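PDB 6SMO: PKS_KS domain-containing protein from Photorhabdus luminescens subsp. laumondii, which probably catalyses the decarboxylative condensation of acyl units carried on acyl carrier protein, as a ketosynthase that elongates polyketide chains. Local coordinates for residues Ile127-Ala130 / Ile131-Ala134; Gly190-Ala193 / Gly194-Leu198. All coordinates share one frame; numbering follows the deposited sequence.

Interaction 1 of 2, residues Ile127-Ala130 / Ile131-Ala134; sequences IATA and IADA. With LKZ (3,5,7,9,11-pentakis(oxidanylidene)dodecanal), chain H.
Thr129 and Ala132 meet across the turn that follows strand 123-128. The backbone N-H of Ala132 reaches back to Thr129 OG1, with 3.0 Å between Ala132 N and Thr129 OG1, on a markedly bent path of 135°. With OG1 placed opposite the backbone N (chi1 -165°), the hydroxyl turns toward Ala132 and the CG2 methyl lies against the Ala132 methyl, 3.6 Å from Thr129 CG2 to Ala132 CB. This is the compact inner side. Thr129 OG1 also bonds Ser218 O, so the hydroxyl ties the turn to the neighbouring strand 212-219. Glu219 straddles the next bend, one carboxylate oxygen bonding Ala130 N and the other Ile131 N. On the outer side the packing is looser, and the side chains that face the ligand are apolar: Ala130 CB and Ile131 CG2 stand 4.2 Å apart, side by side along the bound polyketide chain. Ala130 CB lies 3.7 Å from LKZ C8, Ile131 CG2 abuts LKZ C6, and Ile131 CD1 reaches to 4.1 Å from LKZ C23 near the chain's far end. Even this side is not open to solvent, for ligand covers it and Ile131 also packs on Trp133 of the partner Ketoacyl_synth_N chain. The turn thus forms one wall of an acyl-chain tunnel, at the C-terminal end of strand 123-128, next to the edge strand 184-185 of the mixed sheet, in the thiolase-like fold of a beta-ketoacyl synthase.

Interaction 2 of 2, residues Gly190-Ala193 / Gly194-Leu198; sequences GCAA and GLDAL. With LKZ (3,5,7,9,11-pentakis(oxidanylidene)dodecanal), chain H.
The carboxylate of Asp196 turns one flat face to the backbone carbonyl of Ala192: the oxygen sits almost straight above that face, 3.2 Å from Ala192 O to Asp196 CG. The Ala192 methyl lies over the same face, displaced past the OD2 end, with Ala192 CB 4.2 Å from Asp196 OD2. Asp196 holds CG opposite its own carbonyl carbon (chi1 -69°), which folds the group back over the start of helix 193-206. Its oxygens are gripped from several directions: OD1 by Tyr289 OH and Ser433 OG, OD2 by Thr189 OG1 and, in a salt bridge, by Lys153 of the partner Ketoacyl_synth_N chain. These partners fix the plane of the carboxylate and probably offset its negative charge beside the carbonyl. The same Ala192 O accepts the N-H of Asp196 within the carbonyl plane, at 3.1 Å from Asp196 N. One residue on, Ala197 N donates to Ala193 O over 2.8 Å, with the donor tilted 23° from the plane, and the i to i+4 bonding of the helix is under way. Just ahead of it, Cys191 SG is bonded covalently to LKZ C11, and Cys191 N makes a weak hydrogen bond of 3.4 Å to LKZ O23; this is consistent with the nucleophilic cysteine that ketosynthases carry before a buried helix. Gly190, with positive phi, forms the bend before it. Leu195 wedges the helix against helix 372-388 and strands 420-427 and 431-438.

How the interactions relate
From the N terminus, strand 123-128 runs into the turn of interaction 1, which closes locally before helix 134-144. The chain then passes through helix 169-178 and strand 184-185 before reaching the bend and helix start of interaction 2. The two are in series, neither enclosing nor crossing the other, yet they meet in space with centres about 11 Å apart. Ala128 CB packs on Ala193 O at 3.3 Å and on Ala197 CB at 3.8 Å, so the strand end rests on helix 193-206, while Ala130 CB sits near Gly190 O. Together they line one ligand: interaction 2 anchors its attached end, interaction 1 flanks the chain beyond.

Interaction 1 of 2, residues Ile127-Ala130 / Ile131-Ala134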
ATOM      1  N   ILE B 127       2.584  -8.415   7.358  1.00 32.84           N
ATOM      2  CA  ILE B 127       1.140  -8.100   7.577  1.00 32.74           C
ATOM      3  C   ILE B 127       0.830  -6.764   6.894  1.00 32.84           C
ATOM      4  O   ILE B 127       1.375  -5.733   7.336  1.00 32.37           O
ATOM      5  CB  ILE B 127       0.790  -8.082   9.079  1.00 32.80           C
ATOM      6  CG1 ILE B 127       1.046  -9.447   9.727  1.00 32.99           C
ATOM      7  CG2 ILE B 127      -0.643  -7.616   9.297  1.00 32.73           C
ATOM      8  CD1 ILE B 127       1.018  -9.434  11.238  1.00 33.19           C
ATOM      9  N   ALA B 128      -0.017  -6.798   5.861  1.00 33.03           N
ATOM     10  CA  ALA B 128      -0.384  -5.641   5.012  1.00 33.36           C
ATOM     11  C   ALA B 128      -1.661  -4.979   5.542  1.00 33.53           C
ATOM     12  O   ALA B 128      -2.376  -5.607   6.349  1.00 33.30           O
ATOM     13  CB  ALA B 128      -0.560  -6.096   3.585  1.00 33.51           C
ATOM     14  N   THR B 129      -1.927  -3.749   5.094  1.00 33.77           N
ATOM     15  CA  THR B 129      -3.131  -2.949   5.442  1.00 33.96           C
ATOM     16  C   THR B 129      -3.299  -1.824   4.418  1.00 34.50           C
ATOM     17  O   THR B 129      -2.276  -1.366   3.875  1.00 34.48           O
ATOM     18  CB  THR B 129      -3.032  -2.387   6.867  1.00 33.84           C
ATOM     19  OG1 THR B 129      -4.333  -1.947   7.259  1.00 33.25           O
ATOM     20  CG2 THR B 129      -2.045  -1.247   6.991  1.00 33.86           C
ATOM     21  N   ALA B 130      -4.535  -1.384   4.202  1.00 35.40           N
ATOM     22  CA  ALA B 130      -4.824  -0.266   3.283  1.00 35.83           C
ATOM     23  C   ALA B 130      -4.875   1.053   4.068  1.00 36.54           C
ATOM     24  O   ALA B 130      -4.286   2.023   3.583  1.00 36.38           O
ATOM     25  CB  ALA B 130      -6.112  -0.541   2.555  1.00 36.03           C
ATOM     26  N   ILE B 131      -5.508   1.073   5.250  1.00 37.43           N
ATOM     27  CA  ILE B 131      -5.640   2.335   6.046  1.00 38.29           C
ATOM     28  C   ILE B 131      -5.108   2.169   7.472  1.00 38.61           C
ATOM     29  O   ILE B 131      -5.161   3.143   8.210  1.00 38.60           O
ATOM     30  CB  ILE B 131      -7.097   2.835   6.086  1.00 39.01           C
ATOM     31  CG1 ILE B 131      -7.877   2.192   7.231  1.00 39.31           C
ATOM     32  CG2 ILE B 131      -7.795   2.639   4.762  1.00 39.46           C
ATOM     33  CD1 ILE B 131      -9.348   2.081   6.971  1.00 39.64           C
ATOM     34  N   ALA B 132      -4.672   0.972   7.851  1.00 38.94           N
ATOM     35  CA  ALA B 132      -4.145   0.666   9.205  1.00 39.73           C
ATOM     36  C   ALA B 132      -5.162   1.118  10.265  1.00 40.67           C
ATOM     37  O   ALA B 132      -6.357   0.803  10.092  1.00 41.16           O
ATOM     38  CB  ALA B 132      -2.792   1.315   9.381  1.00 39.40           C
ATOM     39  N   ASP B 133      -4.720   1.831  11.311  1.00 41.90           N
ATOM     40  CA  ASP B 133      -5.572   2.283  12.444  1.00 42.85           C
ATOM     41  C   ASP B 133      -6.101   3.694  12.149  1.00 43.34           C
ATOM     42  O   ASP B 133      -5.835   4.608  12.953  1.00 43.25           O
ATOM     43  CB  ASP B 133      -4.802   2.214  13.766  1.00 43.92           C
ATOM     44  CG  ASP B 133      -5.671   2.387  15.002  1.00 44.90           C
ATOM     45  OD1 ASP B 133      -6.806   1.868  15.000  1.00 45.48           O
ATOM     46  OD2 ASP B 133      -5.206   3.040  15.955  1.00 45.73           O
ATOM     47  N   ALA B 134      -6.834   3.854  11.041  1.00 43.56           N
ATOM     48  CA  ALA B 134      -7.466   5.126  10.612  1.00 43.62           C
ATOM     49  C   ALA B 134      -8.550   5.536  11.615  1.00 43.57           C
ATOM     50  O   ALA B 134      -8.713   6.752  11.840  1.00 44.04           O
ATOM     51  CB  ALA B 134      -8.030   4.989   9.218  1.00 43.57           C
TER
HETATM   52  C4  LKZ H 501     -10.147   6.019   2.578  1.00 56.67           C
HETATM   53  C5  LKZ H 501      -8.764   5.724   2.056  1.00 55.90           C
HETATM   54  C6  LKZ H 501      -8.251   4.288   2.199  1.00 54.13           C
HETATM   55  C7  LKZ H 501      -8.175   3.659   0.825  1.00 53.98           C
HETATM   56  C8  LKZ H 501      -7.607   2.244   0.665  1.00 53.57           C
HETATM   57  C10 LKZ H 501      -9.798  -0.640  -3.104  1.00 50.39           C
HETATM   58  C22 LKZ H 501     -10.002   6.651   3.948  1.00 57.45           C
HETATM   59  C11 LKZ H 501     -10.109  -1.627  -2.008  1.00 49.00           C
HETATM   60  O19 LKZ H 501     -11.248  -1.864  -1.646  1.00 50.76           O
HETATM   61  C3  LKZ H 501      -8.684   0.206  -2.518  1.00 51.25           C
HETATM   62  O23 LKZ H 501      -7.635   0.350  -3.121  1.00 51.50           O
HETATM   63  C2  LKZ H 501      -8.886   0.746  -1.096  1.00 52.69           C
HETATM   64  C9  LKZ H 501      -7.850   1.829  -0.789  1.00 53.28           C
HETATM   65  O20 LKZ H 501      -7.280   2.422  -1.683  1.00 54.56           O
HETATM   66  O21 LKZ H 501      -8.614   4.259  -0.132  1.00 53.48           O
HETATM   67  O22 LKZ H 501      -8.090   6.618   1.570  1.00 56.92           O
HETATM   68  O24 LKZ H 501     -10.009   7.862   4.114  1.00 58.84           O
HETATM   69  C23 LKZ H 501      -9.850   5.685   5.107  1.00 57.56           C

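Interaction 2 of 2, residues Gly190-Ala193 / Gly194-Leu198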
ATOM      1  N   GLY B 190      -3.093  -0.474  -1.110  1.00 37.50           N
ATOM      2  CA  GLY B 190      -4.566  -0.529  -1.151  1.00 38.02           C
ATOM      3  C   GLY B 190      -5.143  -1.911  -0.896  1.00 38.53           C
ATOM      4  O   GLY B 190      -4.801  -2.521   0.115  1.00 38.47           O
ATOM      5  N   CYS B 191      -6.016  -2.347  -1.808  1.00 39.51           N
ATOM      6  CA  CYS B 191      -6.742  -3.611  -1.772  1.00 40.09           C
ATOM      7  C   CYS B 191      -5.999  -4.729  -2.457  1.00 38.77           C
ATOM      8  O   CYS B 191      -6.561  -5.798  -2.626  1.00 38.20           O
ATOM      9  CB  CYS B 191      -8.082  -3.350  -2.438  1.00 42.77           C
ATOM     10  SG  CYS B 191      -8.906  -2.183  -1.337  1.00 45.89           S
ATOM     11  N   ALA B 192      -4.761  -4.479  -2.881  1.00 37.08           N
ATOM     12  CA  ALA B 192      -3.928  -5.567  -3.440  1.00 36.24           C
ATOM     13  C   ALA B 192      -2.808  -5.942  -2.458  1.00 35.57           C
ATOM     14  O   ALA B 192      -2.132  -6.932  -2.702  1.00 35.83           O
ATOM     15  CB  ALA B 192      -3.400  -5.180  -4.796  1.00 36.20           C
ATOM     16  N   ALA B 193      -2.688  -5.189  -1.363  1.00 34.64           N
ATOM     17  CA  ALA B 193      -1.675  -5.310  -0.286  1.00 33.79           C
ATOM     18  C   ALA B 193      -1.642  -6.737   0.276  1.00 33.21           C
ATOM     19  O   ALA B 193      -0.530  -7.234   0.535  1.00 33.00           O
ATOM     20  CB  ALA B 193      -1.973  -4.299   0.794  1.00 33.69           C
ATOM     21  N   GLY B 194      -2.812  -7.359   0.458  1.00 32.89           N
ATOM     22  CA  GLY B 194      -2.952  -8.730   0.986  1.00 32.53           C
ATOM     23  C   GLY B 194      -2.122  -9.735   0.203  1.00 32.23           C
ATOM     24  O   GLY B 194      -1.298 -10.426   0.833  1.00 31.80           O
ATOM     25  N   LEU B 195      -2.323  -9.808  -1.118  1.00 32.33           N
ATOM     26  CA  LEU B 195      -1.597 -10.742  -2.027  1.00 32.40           C
ATOM     27  C   LEU B 195      -0.137 -10.301  -2.173  1.00 32.27           C
ATOM     28  O   LEU B 195       0.722 -11.183  -2.361  1.00 32.51           O
ATOM     29  CB  LEU B 195      -2.276 -10.784  -3.400  1.00 32.73           C
ATOM     30  CG  LEU B 195      -3.656 -11.439  -3.471  1.00 32.82           C
ATOM     31  CD1 LEU B 195      -3.985 -11.809  -4.908  1.00 32.97           C
ATOM     32  CD2 LEU B 195      -3.752 -12.672  -2.582  1.00 32.99           C
ATOM     33  N   ASP B 196       0.129  -8.992  -2.119  1.00 32.21           N
ATOM     34  CA  ASP B 196       1.495  -8.415  -2.252  1.00 32.42           C
ATOM     35  C   ASP B 196       2.342  -8.832  -1.042  1.00 32.03           C
ATOM     36  O   ASP B 196       3.550  -9.079  -1.233  1.00 32.16           O
ATOM     37  CB  ASP B 196       1.439  -6.895  -2.431  1.00 32.80           C
ATOM     38  CG  ASP B 196       0.855  -6.454  -3.763  1.00 33.19           C
ATOM     39  OD1 ASP B 196       0.542  -7.333  -4.591  1.00 33.67           O
ATOM     40  OD2 ASP B 196       0.722  -5.232  -3.967  1.00 33.96           O
ATOM     41  N   ALA B 197       1.731  -8.912   0.145  1.00 31.63           N
ATOM     42  CA  ALA B 197       2.360  -9.403   1.395  1.00 31.49           C
ATOM     43  C   ALA B 197       2.692 -10.893   1.253  1.00 31.69           C
ATOM     44  O   ALA B 197       3.797 -11.295   1.667  1.00 31.88           O
ATOM     45  CB  ALA B 197       1.450  -9.148   2.571  1.00 31.09           C
ATOM     46  N   LEU B 198       1.765 -11.677   0.692  1.00 31.85           N
ATOM     47  CA  LEU B 198       1.961 -13.118   0.374  1.00 32.04           C
ATOM     48  C   LEU B 198       3.038 -13.255  -0.710  1.00 32.31           C
ATOM     49  O   LEU B 198       3.839 -14.207  -0.628  1.00 32.39           O
ATOM     50  CB  LEU B 198       0.631 -13.727  -0.086  1.00 32.00           C
ATOM     51  CG  LEU B 198      -0.447 -13.852   0.990  1.00 32.10           C
ATOM     52  CD1 LEU B 198      -1.812 -14.097   0.366  1.00 32.20           C
ATOM     53  CD2 LEU B 198      -0.109 -14.960   1.976  1.00 32.37           C
TER
HETATM   54  C4  LKZ H 501     -10.147   6.019   2.578  1.00 56.67           C
HETATM   55  C5  LKZ H 501      -8.764   5.724   2.056  1.00 55.90           C
HETATM   56  C6  LKZ H 501      -8.251   4.288   2.199  1.00 54.13           C
HETATM   57  C7  LKZ H 501      -8.175   3.659   0.825  1.00 53.98           C
HETATM   58  C8  LKZ H 501      -7.607   2.244   0.665  1.00 53.57           C
HETATM   59  C10 LKZ H 501      -9.798  -0.640  -3.104  1.00 50.39           C
HETATM   60  C22 LKZ H 501     -10.002   6.651   3.948  1.00 57.45           C
HETATM   61  C11 LKZ H 501     -10.109  -1.627  -2.008  1.00 49.00           C
HETATM   62  O19 LKZ H 501     -11.248  -1.864  -1.646  1.00 50.76           O
HETATM   63  C3  LKZ H 501      -8.684   0.206  -2.518  1.00 51.25           C
HETATM   64  O23 LKZ H 501      -7.635   0.350  -3.121  1.00 51.50           O
HETATM   65  C2  LKZ H 501      -8.886   0.746  -1.096  1.00 52.69           C
HETATM   66  C9  LKZ H 501      -7.850   1.829  -0.789  1.00 53.28           C
HETATM   67  O20 LKZ H 501      -7.280   2.422  -1.683  1.00 54.56           O
HETATM   68  O21 LKZ H 501      -8.614   4.259  -0.132  1.00 53.48           O
HETATM   69  O22 LKZ H 501      -8.090   6.618   1.570  1.00 56.92           O
HETATM   70  O24 LKZ H 501     -10.009   7.862   4.114  1.00 58.84           O
HETATM   71  C23 LKZ H 501      -9.850   5.685   5.107  1.00 57.56           C